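Local coordinates for synaptic vesicle membrane protein VAT-1 homolog-like (Homo sapiens, PDB 4A27), which is probably an oxidoreductase of the quinone oxidoreductase branch of the zinc-containing alcohol dehydrogenase family, and may bind zinc, at residues 126-131 and 278-283; 136-141 and 233-238; 143-148 and 227-232. All coordinates share one frame; numbering follows the deposited sequence.

Contact 1 (126-131 and 278-283)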
ATOM      1  N   ASN A 126      -3.629  -8.200  18.787  1.00 36.36           N
ATOM      2  CA  ASN A 126      -2.505  -7.293  18.653  1.00 31.84           C
ATOM      3  C   ASN A 126      -1.536  -7.741  17.576  1.00 32.20           C
ATOM      4  O   ASN A 126      -1.103  -6.910  16.738  1.00 34.26           O
ATOM      5  CB  ASN A 126      -1.774  -7.053  19.969  1.00 30.64           C
ATOM      6  CG  ASN A 126      -2.614  -6.292  21.003  1.00 37.44           C
ATOM      7  OD1 ASN A 126      -3.623  -5.690  20.681  1.00 39.70           O
ATOM      8  ND2 ASN A 126      -2.184  -6.324  22.251  1.00 36.05           N
ATOM      9  N   PHE A 127      -1.164  -9.018  17.575  1.00 35.59           N
ATOM     10  CA  PHE A 127      -0.132  -9.455  16.659  1.00 32.73           C
ATOM     11  C   PHE A 127      -0.631  -9.621  15.220  1.00 33.10           C
ATOM     12  O   PHE A 127       0.114  -9.324  14.275  1.00 33.56           O
ATOM     13  CB  PHE A 127       0.610 -10.697  17.154  1.00 34.26           C
ATOM     14  CG  PHE A 127       1.648 -10.380  18.197  1.00 34.23           C
ATOM     15  CD1 PHE A 127       1.275 -10.167  19.523  1.00 35.98           C
ATOM     16  CD2 PHE A 127       2.991 -10.246  17.843  1.00 36.99           C
ATOM     17  CE1 PHE A 127       2.230  -9.813  20.487  1.00 35.48           C
ATOM     18  CE2 PHE A 127       3.959  -9.903  18.807  1.00 35.85           C
ATOM     19  CZ  PHE A 127       3.560  -9.694  20.134  1.00 41.98           C
ATOM     20  N   VAL A 128      -1.883 -10.048  15.029  1.00 32.85           N
ATOM     21  CA  VAL A 128      -2.404 -10.141  13.677  1.00 33.64           C
ATOM     22  C   VAL A 128      -2.539  -8.707  13.115  1.00 31.71           C
ATOM     23  O   VAL A 128      -2.228  -8.458  11.971  1.00 30.44           O
ATOM     24  CB  VAL A 128      -3.766 -10.927  13.594  1.00 38.81           C
ATOM     25  CG1 VAL A 128      -4.349 -10.843  12.236  1.00 34.67           C
ATOM     26  CG2 VAL A 128      -3.581 -12.426  13.976  1.00 36.32           C
ATOM     27  N   THR A 129      -2.993  -7.761  13.923  1.00 34.16           N
ATOM     28  CA  THR A 129      -3.137  -6.392  13.436  1.00 36.04           C
ATOM     29  C   THR A 129      -1.786  -5.867  12.959  1.00 31.29           C
ATOM     30  O   THR A 129      -1.642  -5.317  11.874  1.00 30.64           O
ATOM     31  CB  THR A 129      -3.723  -5.500  14.551  1.00 34.28           C
ATOM     32  OG1 THR A 129      -5.039  -5.953  14.841  1.00 36.55           O
ATOM     33  CG2 THR A 129      -3.750  -4.009  14.176  1.00 28.87           C
ATOM     34  N   ALA A 130      -0.801  -6.023  13.808  1.00 32.45           N
ATOM     35  CA  ALA A 130       0.554  -5.589  13.538  1.00 33.49           C
ATOM     36  C   ALA A 130       1.077  -6.216  12.264  1.00 31.74           C
ATOM     37  O   ALA A 130       1.610  -5.547  11.395  1.00 32.06           O
ATOM     38  CB  ALA A 130       1.451  -5.966  14.730  1.00 28.11           C
ATOM     39  N   TYR A 131       0.861  -7.505  12.118  1.00 33.64           N
ATOM     40  CA  TYR A 131       1.437  -8.223  11.004  1.00 33.91           C
ATOM     41  C   TYR A 131       0.763  -7.774   9.711  1.00 33.36           C
ATOM     42  O   TYR A 131       1.430  -7.508   8.681  1.00 32.14           O
ATOM     43  CB  TYR A 131       1.270  -9.735  11.189  1.00 32.11           C
ATOM     44  CG  TYR A 131       2.048 -10.524  10.220  1.00 34.60           C
ATOM     45  CD1 TYR A 131       1.585 -10.761   8.939  1.00 35.37           C
ATOM     46  CD2 TYR A 131       3.304 -11.008  10.559  1.00 35.21           C
ATOM     47  CE1 TYR A 131       2.365 -11.484   8.017  1.00 41.39           C
ATOM     48  CE2 TYR A 131       4.050 -11.710   9.664  1.00 36.43           C
ATOM     49  CZ  TYR A 131       3.582 -11.950   8.384  1.00 41.55           C
ATOM     50  OH  TYR A 131       4.374 -12.706   7.505  1.00 43.50           O
ATOM     51  N   PHE A 278      -7.467   0.180   8.467  1.00 43.39           N
ATOM     52  CA  PHE A 278      -7.462  -1.225   8.804  1.00 33.60           C
ATOM     53  C   PHE A 278      -8.322  -1.568  10.045  1.00 46.54           C
ATOM     54  O   PHE A 278      -8.150  -0.962  11.098  1.00 39.75           O
ATOM     55  CB  PHE A 278      -6.063  -1.729   9.017  1.00 39.30           C
ATOM     56  CG  PHE A 278      -6.009  -3.203   9.290  1.00 45.90           C
ATOM     57  CD1 PHE A 278      -6.361  -4.116   8.291  1.00 40.55           C
ATOM     58  CD2 PHE A 278      -5.705  -3.680  10.554  1.00 50.75           C
ATOM     59  CE1 PHE A 278      -6.345  -5.499   8.549  1.00 50.67           C
ATOM     60  CE2 PHE A 278      -5.682  -5.051  10.814  1.00 42.86           C
ATOM     61  CZ  PHE A 278      -6.010  -5.965   9.810  1.00 41.76           C
ATOM     62  N   SER A 279      -9.237  -2.532   9.877  1.00 42.90           N
ATOM     63  CA  SER A 279     -10.122  -3.054  10.942  1.00 42.79           C
ATOM     64  C   SER A 279     -10.098  -4.555  10.883  1.00 38.64           C
ATOM     65  O   SER A 279     -10.677  -5.154   9.962  1.00 43.55           O
ATOM     66  CB  SER A 279     -11.556  -2.610  10.703  1.00 43.75           C
ATOM     67  OG  SER A 279     -12.440  -3.432  11.470  1.00 53.39           O
ATOM     68  N   LEU A 280      -9.378  -5.190  11.799  1.00 35.60           N
ATOM     69  CA  LEU A 280      -9.300  -6.639  11.795  1.00 48.00           C
ATOM     70  C   LEU A 280     -10.688  -7.302  11.977  1.00 45.00           C
ATOM     71  O   LEU A 280     -10.966  -8.323  11.360  1.00 40.82           O
ATOM     72  CB  LEU A 280      -8.338  -7.127  12.881  1.00 36.84           C
ATOM     73  CG  LEU A 280      -8.164  -8.631  13.069  1.00 51.25           C
ATOM     74  CD1 LEU A 280      -7.910  -9.319  11.712  1.00 38.11           C
ATOM     75  CD2 LEU A 280      -6.992  -8.917  14.083  1.00 30.54           C
ATOM     76  N   LEU A 281     -11.505  -6.776  12.874  1.00 40.47           N
ATOM     77  CA  LEU A 281     -12.798  -7.393  13.168  1.00 47.32           C
ATOM     78  C   LEU A 281     -13.675  -7.448  11.922  1.00 49.06           C
ATOM     79  O   LEU A 281     -14.250  -8.504  11.615  1.00 47.50           O
ATOM     80  CB  LEU A 281     -13.517  -6.700  14.334  1.00 45.03           C
ATOM     81  CG  LEU A 281     -12.813  -6.984  15.667  1.00 51.11           C
ATOM     82  CD1 LEU A 281     -13.518  -6.293  16.750  1.00 43.07           C
ATOM     83  CD2 LEU A 281     -12.649  -8.481  16.041  1.00 41.29           C
ATOM     84  N   ASN A 282     -13.724  -6.349  11.182  1.00 49.84           N
ATOM     85  CA  ASN A 282     -14.460  -6.321   9.914  1.00 53.08           C
ATOM     86  C   ASN A 282     -13.932  -7.289   8.891  1.00 49.24           C
ATOM     87  O   ASN A 282     -14.721  -7.910   8.177  1.00 46.53           O
ATOM     88  CB  ASN A 282     -14.442  -4.942   9.292  1.00 50.78           C
ATOM     89  CG  ASN A 282     -15.310  -3.970  10.025  1.00 50.63           C
ATOM     90  OD1 ASN A 282     -16.019  -4.335  10.972  1.00 49.81           O
ATOM     91  ND2 ASN A 282     -15.237  -2.710   9.622  1.00 59.23           N
ATOM     92  N   LEU A 283     -12.611  -7.422   8.827  1.00 49.67           N
ATOM     93  CA  LEU A 283     -11.973  -8.364   7.919  1.00 47.15           C
ATOM     94  C   LEU A 283     -12.413  -9.780   8.242  1.00 49.50           C
ATOM     95  O   LEU A 283     -12.678 -10.568   7.333  1.00 50.64           O
ATOM     96  CB  LEU A 283     -10.440  -8.257   8.012  1.00 47.83           C
ATOM     97  CG  LEU A 283      -9.567  -8.810   6.892  1.00 60.15           C
ATOM     98  CD1 LEU A 283      -9.949  -8.205   5.527  1.00 52.55           C
ATOM     99  CD2 LEU A 283      -8.072  -8.530   7.187  1.00 49.67           C
TER
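V128 and T129, on one flank of helix 124-137, meet F278 and L280 where the last strand of the Rossmann-type parallel sheet runs into helix 280-285. This is a buried contact of a helix with a strand-to-helix junction in the nucleotide-binding-type domain of a medium-chain dehydrogenase, and nothing but van der Waals packing crosses it. The aliphatic part joins V128 to L280. Their side chains cross at about a right angle, with V128 CG1 set against both methyls of the leucine and lying 3.8 Å from L280 CD2; V297 of helix 290-305 also packs on this valine. The aromatic part belongs to F278, where a CG anti to the backbone N (chi1 -177°) swings the ring from the strand end over to T129. The ring meets that residue obliquely, F278 CE2 lying 3.9 Å from T129 CA and about as far from the methyl CG2. No polar group bonds across the contact. S279 occupies the N-cap of helix 280-285, where its OG accepts from N282 N. T129 OG1 is hydrogen-bonded to M125 O, one turn back and just before the segment, a bond that satisfies the buried hydroxyl while its oxygen rests against a methyl, T129 OG1 lying 3.6 Å from L280 CD2.

Contact 2 (136-141 and 233-238). With EDO (1,2-ethanediol), chain C.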
ATOM      1  N   GLU A 136       0.917  -6.792   4.806  1.00 40.50           N
ATOM      2  CA  GLU A 136      -0.141  -6.888   3.818  1.00 41.63           C
ATOM      3  C   GLU A 136      -0.627  -5.512   3.346  1.00 49.79           C
ATOM      4  O   GLU A 136      -0.789  -5.330   2.164  1.00 57.69           O
ATOM      5  CB  GLU A 136      -1.252  -7.759   4.321  1.00 43.73           C
ATOM      6  CG  GLU A 136      -0.802  -9.220   4.539  1.00 42.34           C
ATOM      7  CD  GLU A 136      -0.584 -10.000   3.224  1.00 61.29           C
ATOM      8  OE1 GLU A 136      -1.024  -9.515   2.164  1.00 57.39           O
ATOM      9  OE2 GLU A 136       0.033 -11.091   3.249  1.00 59.60           O
ATOM     10  N   VAL A 137      -0.779  -4.525   4.233  1.00 44.99           N
ATOM     11  CA  VAL A 137      -1.157  -3.189   3.794  1.00 40.11           C
ATOM     12  C   VAL A 137       0.104  -2.452   3.304  1.00 50.76           C
ATOM     13  O   VAL A 137       0.252  -2.173   2.120  1.00 47.22           O
ATOM     14  CB  VAL A 137      -1.902  -2.423   4.886  1.00 51.95           C
ATOM     15  CG1 VAL A 137      -2.222  -1.039   4.405  1.00 47.59           C
ATOM     16  CG2 VAL A 137      -3.169  -3.183   5.285  1.00 44.95           C
ATOM     17  N   ALA A 138       1.040  -2.188   4.204  1.00 35.82           N
ATOM     18  CA  ALA A 138       2.322  -1.735   3.811  1.00 35.65           C
ATOM     19  C   ALA A 138       3.053  -2.996   3.397  1.00 34.23           C
ATOM     20  O   ALA A 138       2.526  -4.116   3.567  1.00 40.25           O
ATOM     21  CB  ALA A 138       3.010  -1.032   5.008  1.00 32.71           C
ATOM     22  N   ASN A 139       4.243  -2.833   2.846  1.00 35.06           N
ATOM     23  CA  ASN A 139       5.120  -3.984   2.489  1.00 34.19           C
ATOM     24  C   ASN A 139       6.471  -3.637   3.117  1.00 32.38           C
ATOM     25  O   ASN A 139       7.381  -3.231   2.422  1.00 31.67           O
ATOM     26  CB  ASN A 139       5.215  -4.094   0.938  1.00 32.69           C
ATOM     27  CG  ASN A 139       6.174  -5.172   0.462  1.00 39.05           C
ATOM     28  OD1 ASN A 139       6.522  -6.089   1.202  1.00 37.56           O
ATOM     29  ND2 ASN A 139       6.634  -5.036  -0.796  1.00 34.69           N
ATOM     30  N   LEU A 140       6.586  -3.776   4.434  1.00 29.89           N
ATOM     31  CA  LEU A 140       7.830  -3.495   5.145  1.00 35.53           C
ATOM     32  C   LEU A 140       8.973  -4.357   4.657  1.00 34.56           C
ATOM     33  O   LEU A 140       8.846  -5.572   4.624  1.00 33.01           O
ATOM     34  CB  LEU A 140       7.674  -3.705   6.661  1.00 33.12           C
ATOM     35  CG  LEU A 140       8.920  -3.456   7.513  1.00 33.97           C
ATOM     36  CD1 LEU A 140       9.370  -1.950   7.479  1.00 31.50           C
ATOM     37  CD2 LEU A 140       8.653  -3.943   8.937  1.00 34.24           C
ATOM     38  N   ARG A 141      10.078  -3.706   4.305  1.00 35.11           N
ATOM     39  CA  ARG A 141      11.316  -4.378   3.792  1.00 40.91           C
ATOM     40  C   ARG A 141      12.560  -3.764   4.435  1.00 37.91           C
ATOM     41  O   ARG A 141      12.481  -2.707   5.064  1.00 41.31           O
ATOM     42  CB  ARG A 141      11.453  -4.229   2.232  1.00 35.49           C
ATOM     43  CG  ARG A 141      10.517  -5.157   1.418  1.00 40.78           C
ATOM     44  CD  ARG A 141      10.176  -4.553   0.014  1.00 41.99           C
ATOM     45  NE  ARG A 141       9.215  -3.466   0.152  1.00 46.02           N
ATOM     46  CZ  ARG A 141       8.919  -2.565  -0.775  1.00 47.52           C
ATOM     47  NH1 ARG A 141       9.504  -2.595  -1.961  1.00 56.07           N
ATOM     48  NH2 ARG A 141       8.016  -1.634  -0.501  1.00 40.97           N
ATOM     49  N   THR A 233       3.378   5.084   3.410  1.00 34.74           N
ATOM     50  CA  THR A 233       2.003   4.608   3.714  1.00 35.17           C
ATOM     51  C   THR A 233       1.605   5.026   5.125  1.00 43.55           C
ATOM     52  O   THR A 233       2.323   4.773   6.088  1.00 34.30           O
ATOM     53  CB  THR A 233       1.899   3.076   3.673  1.00 46.21           C
ATOM     54  OG1 THR A 233       2.348   2.590   2.401  1.00 39.14           O
ATOM     55  CG2 THR A 233       0.464   2.621   3.916  1.00 44.98           C
ATOM     56  N   TYR A 234       0.490   5.727   5.220  1.00 34.82           N
ATOM     57  CA  TYR A 234      -0.110   6.060   6.487  1.00 38.08           C
ATOM     58  C   TYR A 234      -1.301   5.115   6.698  1.00 36.77           C
ATOM     59  O   TYR A 234      -2.140   4.992   5.816  1.00 40.84           O
ATOM     60  CB  TYR A 234      -0.531   7.539   6.457  1.00 39.75           C
ATOM     61  CG  TYR A 234      -1.195   8.033   7.706  1.00 53.22           C
ATOM     62  CD1 TYR A 234      -0.458   8.528   8.771  1.00 53.29           C
ATOM     63  CD2 TYR A 234      -2.570   8.064   7.793  1.00 66.30           C
ATOM     64  CE1 TYR A 234      -1.081   8.994   9.907  1.00 55.39           C
ATOM     65  CE2 TYR A 234      -3.198   8.545   8.906  1.00 58.38           C
ATOM     66  CZ  TYR A 234      -2.454   8.996   9.965  1.00 62.29           C
ATOM     67  OH  TYR A 234      -3.113   9.454  11.073  1.00 78.71           O
ATOM     68  N   ILE A 235      -1.362   4.463   7.860  1.00 31.27           N
ATOM     69  CA  ILE A 235      -2.375   3.479   8.174  1.00 35.48           C
ATOM     70  C   ILE A 235      -3.083   3.880   9.453  1.00 38.10           C
ATOM     71  O   ILE A 235      -2.455   4.053  10.532  1.00 35.34           O
ATOM     72  CB  ILE A 235      -1.744   2.046   8.305  1.00 32.05           C
ATOM     73  CG1 ILE A 235      -0.912   1.730   7.082  1.00 31.20           C
ATOM     74  CG2 ILE A 235      -2.827   0.935   8.421  1.00 32.20           C
ATOM     75  CD1 ILE A 235      -0.216   0.306   7.112  1.00 29.81           C
ATOM     76  N   LEU A 236      -4.391   4.114   9.313  1.00 55.18           N
ATOM     77  CA  LEU A 236      -5.259   4.375  10.438  1.00 55.75           C
ATOM     78  C   LEU A 236      -5.952   3.084  10.866  1.00 45.36           C
ATOM     79  O   LEU A 236      -6.641   2.430  10.075  1.00 45.04           O
ATOM     80  CB  LEU A 236      -6.298   5.429  10.074  1.00 65.84           C
ATOM     81  CG  LEU A 236      -7.092   5.944  11.276  1.00 94.11           C
ATOM     82  CD1 LEU A 236      -6.185   6.715  12.251  1.00 80.36           C
ATOM     83  CD2 LEU A 236      -8.226   6.829  10.808  1.00 99.33           C
ATOM     84  N   TYR A 237      -5.775   2.708  12.120  1.00 42.80           N
ATOM     85  CA  TYR A 237      -6.397   1.495  12.618  1.00 46.40           C
ATOM     86  C   TYR A 237      -7.059   1.701  13.963  1.00 48.86           C
ATOM     87  O   TYR A 237      -6.878   2.748  14.592  1.00 49.13           O
ATOM     88  CB  TYR A 237      -5.344   0.422  12.741  1.00 42.15           C
ATOM     89  CG  TYR A 237      -4.348   0.652  13.861  1.00 40.59           C
ATOM     90  CD1 TYR A 237      -3.216   1.445  13.661  1.00 46.26           C
ATOM     91  CD2 TYR A 237      -4.532   0.081  15.098  1.00 42.83           C
ATOM     92  CE1 TYR A 237      -2.280   1.609  14.657  1.00 44.40           C
ATOM     93  CE2 TYR A 237      -3.633   0.271  16.111  1.00 47.11           C
ATOM     94  CZ  TYR A 237      -2.496   1.011  15.867  1.00 48.82           C
ATOM     95  OH  TYR A 237      -1.593   1.192  16.853  1.00 40.61           O
ATOM     96  N   GLY A 238      -7.745   0.663  14.436  1.00 62.00           N
ATOM     97  CA  GLY A 238      -8.672   0.782  15.571  1.00 86.33           C
ATOM     98  C   GLY A 238      -7.974   0.949  16.903  1.00105.75           C
ATOM     99  O   GLY A 238      -8.605   0.880  17.955  1.00120.97           O
TER
HETATM  100  C1  EDO C1387       6.041   1.684   1.990  1.00 45.39           C
HETATM  101  O1  EDO C1387       5.076   2.722   1.735  1.00 46.40           O
HETATM  102  C2  EDO C1387       5.319   0.428   2.424  1.00 37.67           C
HETATM  103  O2  EDO C1387       5.599  -0.701   1.575  1.00 63.21           O
HETATM  104  O   HOH W   1       1.290   0.718   0.876  1.00 58.38           O
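The backbone leaves helix 124-137 at A138, the first residue with non-helical torsions, and passes strand 232-237 with A138 CA 6.4 Å from T233 CA and V137 CA 8.1 Å from I235 CA. The apolar contact centres on the end of I235. The side chains of V137 and I235 run antiparallel past one another, bringing V137 CG1 to 3.6 Å from I235 CD1. The valine reaches this methyl because CG1 lies anti to its backbone N (chi1 178°), while the isoleucine extends fully beyond CG1 (chi2 180°). I235 CD1 also touches A138, 4.1 Å from A138 CB, and I211 of the adjoining strand 209-215 packs on A138 as well. In the Rossmann-type architecture of this family, the contact sets the end of a helix and its exit loop against one face of the parallel sheet, near the dimer interface. L231 of the second subunit packs on V137, and E136 and R141 form salt bridges with R141 and E136 of that subunit. The polar margin is bridged indirectly. Water 1 lies 2.6 Å from T233 OG1 and donates a weak bond to V137 O. An ethanediol, probably a leftover of crystallisation, takes a 2.8 Å bond at its O2 from N139 N, while its O1 lies beside T233 OG1. Within the loop, R141 folds back onto N139: R141 NE donates to N139 O over 2.9 Å at an N-H...O angle of 165°, with the acceptor near the guanidinium plane.

Contact 3 (143-148 and 227-232). With EDO (1,2-ethanediol), chain C.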
ATOM      1  N   GLY A 143      15.842  -1.916   5.590  1.00 37.36           N
ATOM      2  CA  GLY A 143      16.266  -0.518   5.506  1.00 42.84           C
ATOM      3  C   GLY A 143      15.177   0.531   5.693  1.00 45.23           C
ATOM      4  O   GLY A 143      15.446   1.727   5.679  1.00 40.65           O
ATOM      5  N   MET A 144      13.936   0.121   5.873  1.00 40.35           N
ATOM      6  CA  MET A 144      12.859   1.105   5.971  1.00 37.98           C
ATOM      7  C   MET A 144      12.729   1.649   7.371  1.00 40.21           C
ATOM      8  O   MET A 144      13.334   1.155   8.298  1.00 35.64           O
ATOM      9  CB  MET A 144      11.541   0.460   5.550  1.00 36.32           C
ATOM     10  CG  MET A 144      11.548   0.148   4.090  1.00 37.30           C
ATOM     11  SD  MET A 144      10.021  -0.534   3.446  1.00 43.02           S
ATOM     12  CE  MET A 144       8.858   0.492   4.238  1.00 44.06           C
ATOM     13  N   SER A 145      11.895   2.669   7.528  1.00 45.05           N
ATOM     14  CA  SER A 145      11.660   3.204   8.821  1.00 38.69           C
ATOM     15  C   SER A 145      10.158   3.349   9.087  1.00 37.01           C
ATOM     16  O   SER A 145       9.350   3.549   8.171  1.00 39.82           O
ATOM     17  CB  SER A 145      12.421   4.526   8.958  1.00 46.66           C
ATOM     18  OG  SER A 145      11.660   5.590   8.424  1.00 47.76           O
ATOM     19  N   VAL A 146       9.800   3.191  10.355  1.00 34.89           N
ATOM     20  CA  VAL A 146       8.432   3.125  10.801  1.00 36.85           C
ATOM     21  C   VAL A 146       8.225   4.039  12.001  1.00 39.51           C
ATOM     22  O   VAL A 146       9.035   4.047  12.928  1.00 37.23           O
ATOM     23  CB  VAL A 146       8.054   1.703  11.248  1.00 43.10           C
ATOM     24  CG1 VAL A 146       6.562   1.681  11.651  1.00 37.81           C
ATOM     25  CG2 VAL A 146       8.358   0.667  10.148  1.00 33.57           C
ATOM     26  N   LEU A 147       7.129   4.785  11.984  1.00 33.68           N
ATOM     27  CA  LEU A 147       6.705   5.513  13.143  1.00 39.77           C
ATOM     28  C   LEU A 147       5.499   4.847  13.750  1.00 41.74           C
ATOM     29  O   LEU A 147       4.458   4.723  13.090  1.00 41.26           O
ATOM     30  CB  LEU A 147       6.341   6.983  12.799  1.00 42.41           C
ATOM     31  CG  LEU A 147       5.802   7.860  13.962  1.00 45.66           C
ATOM     32  CD1 LEU A 147       6.769   7.872  15.153  1.00 47.27           C
ATOM     33  CD2 LEU A 147       5.567   9.317  13.549  1.00 49.23           C
ATOM     34  N   VAL A 148       5.638   4.483  15.022  1.00 34.95           N
ATOM     35  CA  VAL A 148       4.583   3.851  15.780  1.00 40.75           C
ATOM     36  C   VAL A 148       4.128   4.734  16.924  1.00 44.64           C
ATOM     37  O   VAL A 148       4.871   4.953  17.867  1.00 44.46           O
ATOM     38  CB  VAL A 148       5.093   2.524  16.401  1.00 42.71           C
ATOM     39  CG1 VAL A 148       3.912   1.620  16.696  1.00 46.81           C
ATOM     40  CG2 VAL A 148       6.042   1.873  15.408  1.00 40.32           C
ATOM     41  N   LEU A 227       4.725  13.488   7.795  1.00 57.17           N
ATOM     42  CA  LEU A 227       5.861  12.691   8.232  1.00 53.17           C
ATOM     43  C   LEU A 227       6.359  11.683   7.146  1.00 49.28           C
ATOM     44  O   LEU A 227       7.449  11.130   7.239  1.00 69.90           O
ATOM     45  CB  LEU A 227       5.428  11.924   9.487  1.00 45.62           C
ATOM     46  CG  LEU A 227       5.433  12.513  10.894  1.00 72.38           C
ATOM     47  CD1 LEU A 227       6.815  12.313  11.541  1.00 67.58           C
ATOM     48  CD2 LEU A 227       4.974  13.976  10.881  1.00 83.49           C
ATOM     49  N   LEU A 228       5.549  11.418   6.138  1.00 48.48           N
ATOM     50  CA  LEU A 228       5.868  10.336   5.167  1.00 47.58           C
ATOM     51  C   LEU A 228       6.891  10.670   4.086  1.00 40.56           C
ATOM     52  O   LEU A 228       6.797  11.706   3.417  1.00 36.62           O
ATOM     53  CB  LEU A 228       4.593   9.905   4.451  1.00 50.76           C
ATOM     54  CG  LEU A 228       3.582   9.131   5.260  1.00 49.25           C
ATOM     55  CD1 LEU A 228       2.274   9.125   4.446  1.00 50.40           C
ATOM     56  CD2 LEU A 228       4.093   7.720   5.569  1.00 46.87           C
ATOM     57  N   LYS A 229       7.872   9.782   3.896  1.00 39.59           N
ATOM     58  CA  LYS A 229       8.709   9.821   2.714  1.00 35.65           C
ATOM     59  C   LYS A 229       7.809   9.660   1.454  1.00 46.14           C
ATOM     60  O   LYS A 229       6.653   9.278   1.567  1.00 44.22           O
ATOM     61  CB  LYS A 229       9.738   8.678   2.733  1.00 43.55           C
ATOM     62  CG  LYS A 229      10.840   8.739   3.775  1.00 52.45           C
ATOM     63  CD  LYS A 229      11.872   7.637   3.459  1.00 55.56           C
ATOM     64  CE  LYS A 229      12.710   7.216   4.681  1.00 70.48           C
ATOM     65  NZ  LYS A 229      13.253   5.793   4.516  1.00 56.37           N
ATOM     66  N   PRO A 230       8.331   9.992   0.243  1.00 42.09           N
ATOM     67  CA  PRO A 230       7.662   9.615  -0.982  1.00 46.77           C
ATOM     68  C   PRO A 230       7.458   8.101  -1.057  1.00 36.94           C
ATOM     69  O   PRO A 230       8.342   7.335  -0.655  1.00 40.50           O
ATOM     70  CB  PRO A 230       8.649  10.069  -2.099  1.00 46.05           C
ATOM     71  CG  PRO A 230       9.511  11.094  -1.459  1.00 43.35           C
ATOM     72  CD  PRO A 230       9.592  10.719  -0.005  1.00 42.41           C
ATOM     73  N   LEU A 231       6.306   7.704  -1.586  1.00 39.50           N
ATOM     74  CA  LEU A 231       5.818   6.321  -1.614  1.00 38.34           C
ATOM     75  C   LEU A 231       5.523   5.760  -0.228  1.00 37.74           C
ATOM     76  O   LEU A 231       5.324   4.600  -0.094  1.00 37.92           O
ATOM     77  CB  LEU A 231       6.784   5.385  -2.354  1.00 42.23           C
ATOM     78  CG  LEU A 231       7.039   5.868  -3.796  1.00 51.64           C
ATOM     79  CD1 LEU A 231       8.010   4.956  -4.540  1.00 45.75           C
ATOM     80  CD2 LEU A 231       5.690   5.976  -4.523  1.00 44.94           C
ATOM     81  N   GLY A 232       5.509   6.586   0.798  1.00 35.36           N
ATOM     82  CA  GLY A 232       5.167   6.101   2.126  1.00 38.03           C
ATOM     83  C   GLY A 232       3.689   5.826   2.335  1.00 35.35           C
ATOM     84  O   GLY A 232       2.847   6.338   1.601  1.00 44.91           O
TER
HETATM   85  C1  EDO C1387       6.041   1.684   1.990  1.00 45.39           C
HETATM   86  O1  EDO C1387       5.076   2.722   1.735  1.00 46.40           O
HETATM   87  C2  EDO C1387       5.319   0.428   2.424  1.00 37.67           C
HETATM   88  O2  EDO C1387       5.599  -0.701   1.575  1.00 63.21           O
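L147 holds its CG anti to the backbone N (chi1 177°), whereas L227 turns its CG anti to the carbonyl carbon (chi1 -83°), and with these torsions the two leucines reach each other at their branch ends. The contact belongs to the Rossmann-type parallel sheet, in which 145-148 is a central strand; the opposing segment is the approach to strand 232-237, two places away in the sheet order beyond strand 209-215. No hydrogen bond joins the two segments. The leucines cross at a slant, with L147 CD2 at 3.8 Å from L227 CD1, and F172 of strand 170-175 packs on L147 as well. Farther along, the aliphatic part of K229 passes S145, K229 CE lying 4.2 Å from S145 OG. The charged end has another partner: K229 NZ forms a salt bridge with D210, whose carboxylate also accepts from S145 N. One aspartate thus ties both segments to the start of the intervening strand. From K229 to G232 the chain reverses in a type II beta turn, closed by G232 N donating to K229 O over 3.0 Å. An ethanediol sits between the segments: M144 CE touches its C1, and its O1 donates to L231 O at 2.6 Å.

Followed from the N terminus, the chain reaches these contacts first at helix 124-137, which supplies the first side of contact 1 and, at its end, of contact 2; strand 145-148 then begins contact 3. The partners return in reverse order: 227-232 closes the innermost loop, 233-238 the next, and 278-283 the outermost, so the three contacts nest without crossing. Contacts 1 and 2 meet directly, with F278 N probably hydrogen-bonded to L236 O between neighbouring strands. Contacts 2 and 3 touch through T233, Y234 and L228 and share the ethanediol, whereas contacts 1 and 3 stay about 8 Å apart at their nearest atoms. Together they tie helix 124-137 and helix 280-285 to the parallel sheet, beside the second subunit.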